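Local coordinates for periplasmic binding protein (Sulfurospirillum deleyianum, PDB 4PAG), which probably captures a small solute in the periplasm and delivers it to a membrane-bound ABC transporter for uptake into the cell, at residues 160-163 / 169-172; 163-168 / 290-295; 193-196 / 201-204. One frame throughout, in Å; residues are numbered along the deposited sequence.

The contacts gather where the long helix 141-163 gives way to the parallel sheet. Contact 1 folds 169-172 back on the helix; contact 2 begins where the helix segment of contact 1 ends, sharing Ala163, and brings in loop 290-295 from far along the sequence. Their centres lie about 5 Å apart and they touch through Glu169 and Arg292. Contact 3 falls later than contact 1 but before 290-295, its centre about 11 Å from contact 1 and 15 Å from contact 2, which it does not touch. Thr171 and Asn201 join contacts 1 and 3 by a backbone hydrogen bond. Together they join the helix end, its turn, loop 290-295 and the edge strand within what is probably one lobe.

Contact 1 (160-163 / 169-172); sequences TFVA and ERTK
Arg170 reaches back from the loop ahead of strand 172-176 and lays its guanidinium beside Val162, near the C-terminal end of helix 141-163. Almost all of the buried surface belongs to these two residues, although their CA atoms stay 8.9 Å apart, because the arginine spans the distance with its own length. One bend, at chi2 (-80°), sets its course; chi3 is extended, and chi4 then turns the flat group to face the valine methyl. Val162 meets it with one methyl branch. With CG1 anti to the backbone N (chi1 170°), that methyl sits over one face of the guanidinium, offset toward the rim, and Val162 CG1 is 3.7 Å from Arg170 CZ. The two side chains cross at about a right angle, so the contact is a methyl against a plane and not two chains lying alongside.

The polar end of Arg170 finds its partner in the intervening turn, where NE hydrogen-bonds to the backbone O of Ile165. Its NH2 also lies 3.1 Å from Val162 O, and a positive group beside carbonyls at a helix C-terminus is likely to be electrostatically favourable. With a leucine here, the Ile165 carbonyl would probably be left without this donor and the Val162 methyl without the flat surface beneath it. The arrangement belongs to a helix-turn-strand connection, in which helix 141-163, probably the long helix that joins the two lobes in this class of binding protein, passes into strand 172-176, an inner strand of a parallel sheet.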
ATOM      1  N   THR A 160      -3.661  17.844   8.483  1.00 17.22           N
ATOM      2  CA  THR A 160      -3.545  19.233   8.886  1.00 20.80           C
ATOM      3  C   THR A 160      -2.690  20.018   7.890  1.00 20.75           C
ATOM      4  O   THR A 160      -3.067  21.116   7.496  1.00 19.52           O
ATOM      5  CB  THR A 160      -2.994  19.342  10.315  1.00 22.57           C
ATOM      6  OG1 THR A 160      -3.921  18.707  11.204  1.00 24.63           O
ATOM      7  CG2 THR A 160      -2.834  20.795  10.735  1.00 24.39           C
ATOM      8  N   PHE A 161      -1.568  19.449   7.457  1.00 20.28           N
ATOM      9  CA  PHE A 161      -0.742  20.106   6.438  1.00 20.88           C
ATOM     10  C   PHE A 161      -1.487  20.312   5.104  1.00 20.54           C
ATOM     11  O   PHE A 161      -1.492  21.417   4.554  1.00 20.62           O
ATOM     12  CB  PHE A 161       0.566  19.349   6.190  1.00 20.33           C
ATOM     13  CG  PHE A 161       1.314  19.843   4.985  1.00 20.05           C
ATOM     14  CD1 PHE A 161       1.881  21.103   4.989  1.00 20.19           C
ATOM     15  CD2 PHE A 161       1.399  19.074   3.833  1.00 18.22           C
ATOM     16  CE1 PHE A 161       2.551  21.582   3.882  1.00 20.83           C
ATOM     17  CE2 PHE A 161       2.059  19.555   2.717  1.00 21.15           C
ATOM     18  CZ  PHE A 161       2.639  20.811   2.745  1.00 21.66           C
ATOM     19  N   VAL A 162      -2.111  19.258   4.589  1.00 19.86           N
ATOM     20  CA  VAL A 162      -2.818  19.346   3.308  1.00 19.76           C
ATOM     21  C   VAL A 162      -3.963  20.375   3.368  1.00 21.88           C
ATOM     22  O   VAL A 162      -4.166  21.144   2.420  1.00 24.29           O
ATOM     23  CB  VAL A 162      -3.306  17.957   2.831  1.00 18.83           C
ATOM     24  CG1 VAL A 162      -4.240  18.084   1.642  1.00 20.30           C
ATOM     25  CG2 VAL A 162      -2.112  17.095   2.453  1.00 18.66           C
ATOM     26  N   ALA A 163      -4.677  20.418   4.491  1.00 19.53           N
ATOM     27  CA  ALA A 163      -5.716  21.438   4.697  1.00 22.63           C
ATOM     28  C   ALA A 163      -5.191  22.875   4.587  1.00 21.89           C
ATOM     29  O   ALA A 163      -5.944  23.778   4.227  1.00 26.80           O
ATOM     30  CB  ALA A 163      -6.409  21.236   6.042  1.00 23.54           C
ATOM     31  N   GLU A 169      -3.856  26.018  -5.269  1.00 34.38           N
ATOM     32  CA  GLU A 169      -2.403  25.888  -5.174  1.00 31.08           C
ATOM     33  C   GLU A 169      -1.933  24.429  -5.073  1.00 28.05           C
ATOM     34  O   GLU A 169      -0.756  24.184  -4.821  1.00 30.00           O
ATOM     35  CB  GLU A 169      -1.884  26.692  -3.979  1.00 34.13           C
ATOM     36  CG  GLU A 169      -2.047  28.200  -4.142  1.00 39.60           C
ATOM     37  CD  GLU A 169      -1.615  28.986  -2.915  1.00 48.39           C
ATOM     38  OE1 GLU A 169      -0.960  28.408  -2.026  1.00 52.30           O
ATOM     39  OE2 GLU A 169      -1.931  30.194  -2.843  1.00 63.32           O
ATOM     40  N   ARG A 170      -2.836  23.469  -5.282  1.00 23.64           N
ATOM     41  CA  ARG A 170      -2.479  22.052  -5.188  1.00 23.14           C
ATOM     42  C   ARG A 170      -1.618  21.634  -6.373  1.00 19.70           C
ATOM     43  O   ARG A 170      -1.922  21.963  -7.519  1.00 23.36           O
ATOM     44  CB  ARG A 170      -3.729  21.170  -5.122  1.00 26.11           C
ATOM     45  CG  ARG A 170      -4.628  21.437  -3.919  1.00 29.23           C
ATOM     46  CD  ARG A 170      -4.093  20.765  -2.677  1.00 30.46           C
ATOM     47  NE  ARG A 170      -4.829  21.113  -1.457  1.00 29.60           N
ATOM     48  CZ  ARG A 170      -5.761  20.360  -0.872  1.00 26.94           C
ATOM     49  NH1 ARG A 170      -6.133  19.198  -1.383  1.00 25.60           N
ATOM     50  NH2 ARG A 170      -6.333  20.783   0.249  1.00 28.48           N
ATOM     51  N   THR A 171      -0.554  20.892  -6.092  1.00 18.65           N
ATOM     52  CA  THR A 171       0.424  20.504  -7.110  1.00 18.94           C
ATOM     53  C   THR A 171      -0.166  19.483  -8.084  1.00 17.36           C
ATOM     54  O   THR A 171      -0.647  18.441  -7.666  1.00 15.69           O
ATOM     55  CB  THR A 171       1.673  19.911  -6.428  1.00 18.60           C
ATOM     56  OG1 THR A 171       2.221  20.881  -5.532  1.00 20.80           O
ATOM     57  CG2 THR A 171       2.747  19.491  -7.439  1.00 17.86           C
ATOM     58  N   LYS A 172      -0.119  19.781  -9.383  1.00 17.43           N
ATOM     59  CA  LYS A 172      -0.548  18.816 -10.398  1.00 18.99           C
ATOM     60  C   LYS A 172       0.453  17.664 -10.489  1.00 17.28           C
ATOM     61  O   LYS A 172       1.661  17.884 -10.624  1.00 17.00           O
ATOM     62  CB  LYS A 172      -0.704  19.485 -11.761  1.00 21.08           C
ATOM     63  CG  LYS A 172      -1.827  20.513 -11.816  1.00 23.59           C
ATOM     64  CD  LYS A 172      -1.693  21.437 -13.016  1.00 26.56           C
ATOM     65  CE  LYS A 172      -1.902  20.713 -14.334  1.00 29.94           C
ATOM     66  NZ  LYS A 172      -1.460  21.548 -15.493  1.00 35.53           N
TER

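Contact 2 (163-168 / 290-295); sequences ASIPEK and PTRYPY
Ile165 and Arg292 are the closest pair of backbone positions, their CA atoms 8.9 Å apart, where the turn after helix 141-163 runs past a loop whose first residues, 290-292, have helical torsions without regular helical bonding. Arg292 sends its side chain across this separation and supplies about half of the buried surface. It meets the end of Ile165: the CD1 methyl lies 4.0 Å from Arg292 CD and 3.9 Å from Arg292 CZ, so both the aliphatic stem and the head of the arginine take part. The still shorter approach of that methyl to NH1 is doubtful as modelled. Chi1 (-47°) sets Ile165 CG1 anti to the carbonyl carbon, and chi2 (-61°) then carries CD1 toward the arginine. Pro166 adds a looser contact, its CD being 4.5 Å from Arg292 NH2.

In the fold, this is a loop-to-loop junction: the link from helix 141-163 to strand 172-176 is packed against the link from helix 277-288 to helix 297-309, joining parts of the chain more than 120 residues apart. The charge of Arg292 is probably offset by Glu169, whose OE1 forms a salt bridge with NH2, although the modelled separation is doubtfully short. Ser164 O stands 4.2 Å from Arg292 NH1, while the hydroxyl of Ser164 turns back to the helix and hydrogen-bonds with the carbonyl oxygen of Phe161. The ring of Phe161 in turn packs against both Arg292 and Pro294, whereas Ile165, which is buried, is also covered by Tyr289.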
ATOM      1  N   ALA A 163      -4.677  20.418   4.491  1.00 19.53           N
ATOM      2  CA  ALA A 163      -5.716  21.438   4.697  1.00 22.63           C
ATOM      3  C   ALA A 163      -5.191  22.875   4.587  1.00 21.89           C
ATOM      4  O   ALA A 163      -5.944  23.778   4.227  1.00 26.80           O
ATOM      5  CB  ALA A 163      -6.409  21.236   6.042  1.00 23.54           C
ATOM      6  N   SER A 164      -3.913  23.094   4.884  1.00 23.50           N
ATOM      7  CA  SER A 164      -3.316  24.434   4.776  1.00 26.98           C
ATOM      8  C   SER A 164      -2.963  24.863   3.340  1.00 27.08           C
ATOM      9  O   SER A 164      -2.560  26.008   3.118  1.00 28.43           O
ATOM     10  CB  SER A 164      -2.076  24.542   5.672  1.00 29.21           C
ATOM     11  OG  SER A 164      -0.941  23.918   5.094  1.00 28.27           O
ATOM     12  N   ILE A 165      -3.105  23.956   2.376  1.00 26.36           N
ATOM     13  CA  ILE A 165      -2.827  24.263   0.967  1.00 25.64           C
ATOM     14  C   ILE A 165      -4.151  24.558   0.263  1.00 24.90           C
ATOM     15  O   ILE A 165      -4.954  23.645   0.085  1.00 22.63           O
ATOM     16  CB  ILE A 165      -2.150  23.073   0.234  1.00 24.51           C
ATOM     17  CG1 ILE A 165      -0.993  22.488   1.050  1.00 25.19           C
ATOM     18  CG2 ILE A 165      -1.671  23.492  -1.149  1.00 24.94           C
ATOM     19  CD1 ILE A 165       0.125  23.464   1.323  1.00 29.61           C
ATOM     20  N   PRO A 166      -4.380  25.819  -0.158  1.00 26.25           N
ATOM     21  CA  PRO A 166      -5.597  26.138  -0.907  1.00 28.19           C
ATOM     22  C   PRO A 166      -5.745  25.271  -2.155  1.00 30.61           C
ATOM     23  O   PRO A 166      -4.740  24.901  -2.775  1.00 29.62           O
ATOM     24  CB  PRO A 166      -5.399  27.599  -1.314  1.00 30.60           C
ATOM     25  CG  PRO A 166      -4.387  28.145  -0.370  1.00 31.60           C
ATOM     26  CD  PRO A 166      -3.505  26.994   0.008  1.00 28.23           C
ATOM     27  N   GLU A 167      -6.985  24.973  -2.531  1.00 34.31           N
ATOM     28  CA  GLU A 167      -7.254  24.052  -3.638  1.00 42.86           C
ATOM     29  C   GLU A 167      -6.618  24.509  -4.952  1.00 41.78           C
ATOM     30  O   GLU A 167      -6.107  23.687  -5.709  1.00 42.62           O
ATOM     31  CB  GLU A 167      -8.759  23.835  -3.812  1.00 48.04           C
ATOM     32  CG  GLU A 167      -9.417  23.227  -2.580  1.00 56.06           C
ATOM     33  CD  GLU A 167     -10.501  22.220  -2.915  1.00 44.09           C
ATOM     34  OE1 GLU A 167     -11.509  22.612  -3.543  1.00 70.75           O
ATOM     35  OE2 GLU A 167     -10.348  21.032  -2.540  1.00 49.23           O
ATOM     36  N   LYS A 168      -6.624  25.818  -5.193  1.00 43.20           N
ATOM     37  CA  LYS A 168      -6.002  26.395  -6.392  1.00 46.20           C
ATOM     38  C   LYS A 168      -4.470  26.326  -6.408  1.00 38.59           C
ATOM     39  O   LYS A 168      -3.860  26.566  -7.444  1.00 35.79           O
ATOM     40  CB  LYS A 168      -6.441  27.858  -6.584  1.00 54.27           C
ATOM     41  CG  LYS A 168      -7.667  28.037  -7.468  1.00 64.73           C
ATOM     42  CD  LYS A 168      -8.859  27.240  -6.961  1.00 71.68           C
ATOM     43  CE  LYS A 168     -10.168  27.780  -7.516  1.00 77.17           C
ATOM     44  NZ  LYS A 168     -11.343  27.190  -6.812  1.00 80.34           N
ATOM     45  N   PRO A 290       7.918  20.851  -1.837  1.00 21.71           N
ATOM     46  CA  PRO A 290       9.299  20.878  -1.327  1.00 25.02           C
ATOM     47  C   PRO A 290       9.612  22.075  -0.428  1.00 27.09           C
ATOM     48  O   PRO A 290      10.464  21.963   0.450  1.00 29.88           O
ATOM     49  CB  PRO A 290      10.164  20.903  -2.596  1.00 24.65           C
ATOM     50  CG  PRO A 290       9.259  21.285  -3.703  1.00 23.10           C
ATOM     51  CD  PRO A 290       7.870  20.862  -3.310  1.00 21.92           C
ATOM     52  N   THR A 291       8.931  23.197  -0.631  1.00 24.94           N
ATOM     53  CA  THR A 291       9.156  24.365   0.213  1.00 29.89           C
ATOM     54  C   THR A 291       8.181  24.455   1.396  1.00 29.95           C
ATOM     55  O   THR A 291       8.537  24.993   2.437  1.00 39.74           O
ATOM     56  CB  THR A 291       9.108  25.668  -0.606  1.00 33.38           C
ATOM     57  OG1 THR A 291       7.816  25.818  -1.203  1.00 41.88           O
ATOM     58  CG2 THR A 291      10.164  25.641  -1.692  1.00 30.65           C
ATOM     59  N   ARG A 292       6.969  23.926   1.251  1.00 24.30           N
ATOM     60  CA  ARG A 292       5.947  24.045   2.301  1.00 25.52           C
ATOM     61  C   ARG A 292       5.928  22.856   3.269  1.00 21.71           C
ATOM     62  O   ARG A 292       5.542  23.014   4.420  1.00 21.79           O
ATOM     63  CB  ARG A 292       4.554  24.203   1.687  1.00 28.25           C
ATOM     64  CG  ARG A 292       4.292  25.508   0.932  1.00 35.81           C
ATOM     65  CD  ARG A 292       3.363  25.226  -0.248  1.00 42.36           C
ATOM     66  NE  ARG A 292       2.565  26.360  -0.703  1.00 50.57           N
ATOM     67  CZ  ARG A 292       1.513  26.865  -0.058  1.00 51.36           C
ATOM     68  NH1 ARG A 292       1.126  26.383   1.119  1.00 55.31           N
ATOM     69  NH2 ARG A 292       0.857  27.888  -0.580  1.00 55.60           N
ATOM     70  N   TYR A 293       6.321  21.671   2.814  1.00 20.17           N
ATOM     71  CA  TYR A 293       6.246  20.473   3.666  1.00 18.45           C
ATOM     72  C   TYR A 293       7.099  20.684   4.919  1.00 18.39           C
ATOM     73  O   TYR A 293       8.296  20.859   4.817  1.00 20.25           O
ATOM     74  CB  TYR A 293       6.707  19.233   2.897  1.00 18.28           C
ATOM     75  CG  TYR A 293       6.638  17.958   3.699  1.00 16.43           C
ATOM     76  CD1 TYR A 293       5.424  17.315   3.921  1.00 16.88           C
ATOM     77  CD2 TYR A 293       7.785  17.390   4.232  1.00 16.21           C
ATOM     78  CE1 TYR A 293       5.360  16.141   4.664  1.00 16.84           C
ATOM     79  CE2 TYR A 293       7.728  16.222   4.972  1.00 15.36           C
ATOM     80  CZ  TYR A 293       6.517  15.606   5.180  1.00 15.44           C
ATOM     81  OH  TYR A 293       6.487  14.455   5.920  1.00 16.64           O
ATOM     82  N   PRO A 294       6.478  20.675   6.110  1.00 18.84           N
ATOM     83  CA  PRO A 294       7.174  21.127   7.311  1.00 21.05           C
ATOM     84  C   PRO A 294       7.937  20.069   8.118  1.00 20.56           C
ATOM     85  O   PRO A 294       8.533  20.417   9.131  1.00 23.71           O
ATOM     86  CB  PRO A 294       6.027  21.682   8.157  1.00 21.64           C
ATOM     87  CG  PRO A 294       4.910  20.764   7.851  1.00 22.25           C
ATOM     88  CD  PRO A 294       5.061  20.390   6.397  1.00 19.20           C
ATOM     89  N   TYR A 295       7.925  18.807   7.698  1.00 19.67           N
ATOM     90  CA  TYR A 295       8.596  17.741   8.453  1.00 19.58           C
ATOM     91  C   TYR A 295       9.907  17.323   7.798  1.00 18.65           C
ATOM     92  O   TYR A 295      10.207  17.726   6.675  1.00 18.47           O
ATOM     93  CB  TYR A 295       7.658  16.537   8.615  1.00 18.82           C
ATOM     94  CG  TYR A 295       6.363  16.927   9.286  1.00 20.00           C
ATOM     95  CD1 TYR A 295       6.338  17.261  10.642  1.00 22.10           C
ATOM     96  CD2 TYR A 295       5.173  17.007   8.566  1.00 19.52           C
ATOM     97  CE1 TYR A 295       5.156  17.646  11.268  1.00 21.87           C
ATOM     98  CE2 TYR A 295       3.990  17.394   9.181  1.00 22.11           C
ATOM     99  CZ  TYR A 295       3.993  17.710  10.530  1.00 21.69           C
ATOM    100  OH  TYR A 295       2.830  18.093  11.132  1.00 25.43           O
TER

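Contact 3 (193-196 / 201-204); sequences EPLA and NLVH
Leu195 and Leu202 meet almost at right angles between helix 193-197 and the short strand 201-202. They share one conformation in outline: each has CG anti to its own carbonyl carbon, with chi1 -64° in Leu195 and -81° in Leu202, and chi2 is close to extended in both, so that CD1 continues the line of the chain. Both start out toward the opposing segment. The approach is nevertheless unequal. Leu202 comes in as a fork, with both methyls near the stem of Leu195: CD2 is 3.9 Å from Leu195 CB and CD1 is 4.0 Å from that same Leu195 CB. Leu195 answers with one branch, its CD1 touching Leu202 CD2 at 3.8 Å. The other methyl of Leu202 continues to Ala196, where Leu202 CD1 lies 4.3 Å from Ala196 CB and also close to the backbone N. Leu202 therefore covers the junction of two successive helical residues and has the largest buried surface of the contact.

The side-chain contacts are apolar, and both leucines are buried. Neighbours extend the cluster: Leu195 also packs on Tyr175 and on Ile284 of helix 277-288, and Leu202 on Val173. Asn201 and Val203 hydrogen-bond through their backbones to strand 172-176, which holds Leu202 at the sheet edge. This is helix-on-sheet packing within an alpha/beta lobe, where helix 193-197 precedes strand 201-202, one edge of a four-stranded parallel sheet.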
ATOM      1  N   GLU A 193      -4.852   6.618  -4.291  1.00 15.53           N
ATOM      2  CA  GLU A 193      -5.319   7.273  -3.060  1.00 16.53           C
ATOM      3  C   GLU A 193      -4.279   8.118  -2.285  1.00 15.41           C
ATOM      4  O   GLU A 193      -4.607   9.235  -1.883  1.00 15.92           O
ATOM      5  CB  GLU A 193      -5.954   6.233  -2.121  1.00 17.62           C
ATOM      6  CG  GLU A 193      -6.621   6.819  -0.886  1.00 19.35           C
ATOM      7  CD  GLU A 193      -5.737   6.815   0.356  1.00 20.91           C
ATOM      8  OE1 GLU A 193      -4.625   6.235   0.325  1.00 25.13           O
ATOM      9  OE2 GLU A 193      -6.165   7.384   1.389  1.00 21.92           O
ATOM     10  N   PRO A 194      -3.047   7.598  -2.064  1.00 13.97           N
ATOM     11  CA  PRO A 194      -2.105   8.374  -1.260  1.00 14.25           C
ATOM     12  C   PRO A 194      -1.606   9.632  -1.970  1.00 14.08           C
ATOM     13  O   PRO A 194      -1.168  10.570  -1.310  1.00 13.40           O
ATOM     14  CB  PRO A 194      -0.947   7.403  -1.026  1.00 15.55           C
ATOM     15  CG  PRO A 194      -1.048   6.402  -2.117  1.00 15.88           C
ATOM     16  CD  PRO A 194      -2.507   6.264  -2.389  1.00 15.55           C
ATOM     17  N   LEU A 195      -1.687   9.648  -3.298  1.00 13.07           N
ATOM     18  CA  LEU A 195      -1.337  10.849  -4.063  1.00 13.88           C
ATOM     19  C   LEU A 195      -2.326  11.979  -3.765  1.00 14.62           C
ATOM     20  O   LEU A 195      -1.936  13.135  -3.603  1.00 17.08           O
ATOM     21  CB  LEU A 195      -1.292  10.536  -5.556  1.00 15.55           C
ATOM     22  CG  LEU A 195      -0.199   9.538  -5.963  1.00 18.79           C
ATOM     23  CD1 LEU A 195      -0.561   8.801  -7.245  1.00 22.01           C
ATOM     24  CD2 LEU A 195       1.115  10.263  -6.139  1.00 23.70           C
ATOM     25  N   ALA A 196      -3.606  11.639  -3.679  1.00 15.69           N
ATOM     26  CA  ALA A 196      -4.641  12.610  -3.306  1.00 16.48           C
ATOM     27  C   ALA A 196      -4.567  12.962  -1.822  1.00 16.16           C
ATOM     28  O   ALA A 196      -4.768  14.116  -1.441  1.00 16.73           O
ATOM     29  CB  ALA A 196      -6.015  12.066  -3.650  1.00 18.29           C
ATOM     30  N   ASN A 201      -3.095  17.128  -7.021  1.00 16.65           N
ATOM     31  CA  ASN A 201      -4.136  17.269  -8.026  1.00 15.81           C
ATOM     32  C   ASN A 201      -3.809  16.282  -9.146  1.00 15.86           C
ATOM     33  O   ASN A 201      -3.015  16.568 -10.064  1.00 14.59           O
ATOM     34  CB  ASN A 201      -4.185  18.713  -8.520  1.00 16.97           C
ATOM     35  CG  ASN A 201      -5.215  18.936  -9.596  1.00 18.69           C
ATOM     36  OD1 ASN A 201      -5.837  18.009 -10.091  1.00 23.28           O
ATOM     37  ND2 ASN A 201      -5.396  20.190  -9.975  1.00 17.76           N
ATOM     38  N   LEU A 202      -4.397  15.096  -9.041  1.00 14.76           N
ATOM     39  CA  LEU A 202      -4.120  14.019  -9.986  1.00 15.12           C
ATOM     40  C   LEU A 202      -4.702  14.369 -11.358  1.00 14.90           C
ATOM     41  O   LEU A 202      -5.893  14.623 -11.481  1.00 14.90           O
ATOM     42  CB  LEU A 202      -4.699  12.710  -9.464  1.00 16.01           C
ATOM     43  CG  LEU A 202      -3.853  11.991  -8.419  1.00 18.61           C
ATOM     44  CD1 LEU A 202      -4.696  10.985  -7.648  1.00 18.82           C
ATOM     45  CD2 LEU A 202      -2.676  11.293  -9.092  1.00 22.16           C
ATOM     46  N   VAL A 203      -3.865  14.382 -12.390  1.00 15.56           N
ATOM     47  CA  VAL A 203      -4.271  14.992 -13.659  1.00 16.18           C
ATOM     48  C   VAL A 203      -5.309  14.220 -14.481  1.00 16.15           C
ATOM     49  O   VAL A 203      -6.056  14.839 -15.235  1.00 16.16           O
ATOM     50  CB  VAL A 203      -3.062  15.335 -14.553  1.00 16.36           C
ATOM     51  CG1 VAL A 203      -2.237  16.420 -13.885  1.00 17.64           C
ATOM     52  CG2 VAL A 203      -2.210  14.104 -14.854  1.00 16.04           C
ATOM     53  N   HIS A 204      -5.346  12.895 -14.349  1.00 16.26           N
ATOM     54  CA  HIS A 204      -6.277  12.057 -15.104  1.00 17.03           C
ATOM     55  C   HIS A 204      -7.559  11.833 -14.280  1.00 18.32           C
ATOM     56  O   HIS A 204      -7.541  11.160 -13.240  1.00 15.85           O
ATOM     57  CB  HIS A 204      -5.601  10.731 -15.469  1.00 17.12           C
ATOM     58  CG  HIS A 204      -6.356   9.899 -16.460  1.00 18.22           C
ATOM     59  ND1 HIS A 204      -6.532  10.270 -17.777  1.00 19.76           N
ATOM     60  CD2 HIS A 204      -6.953   8.691 -16.325  1.00 18.13           C
ATOM     61  CE1 HIS A 204      -7.223   9.333 -18.406  1.00 20.39           C
ATOM     62  NE2 HIS A 204      -7.494   8.365 -17.546  1.00 19.66           N
TER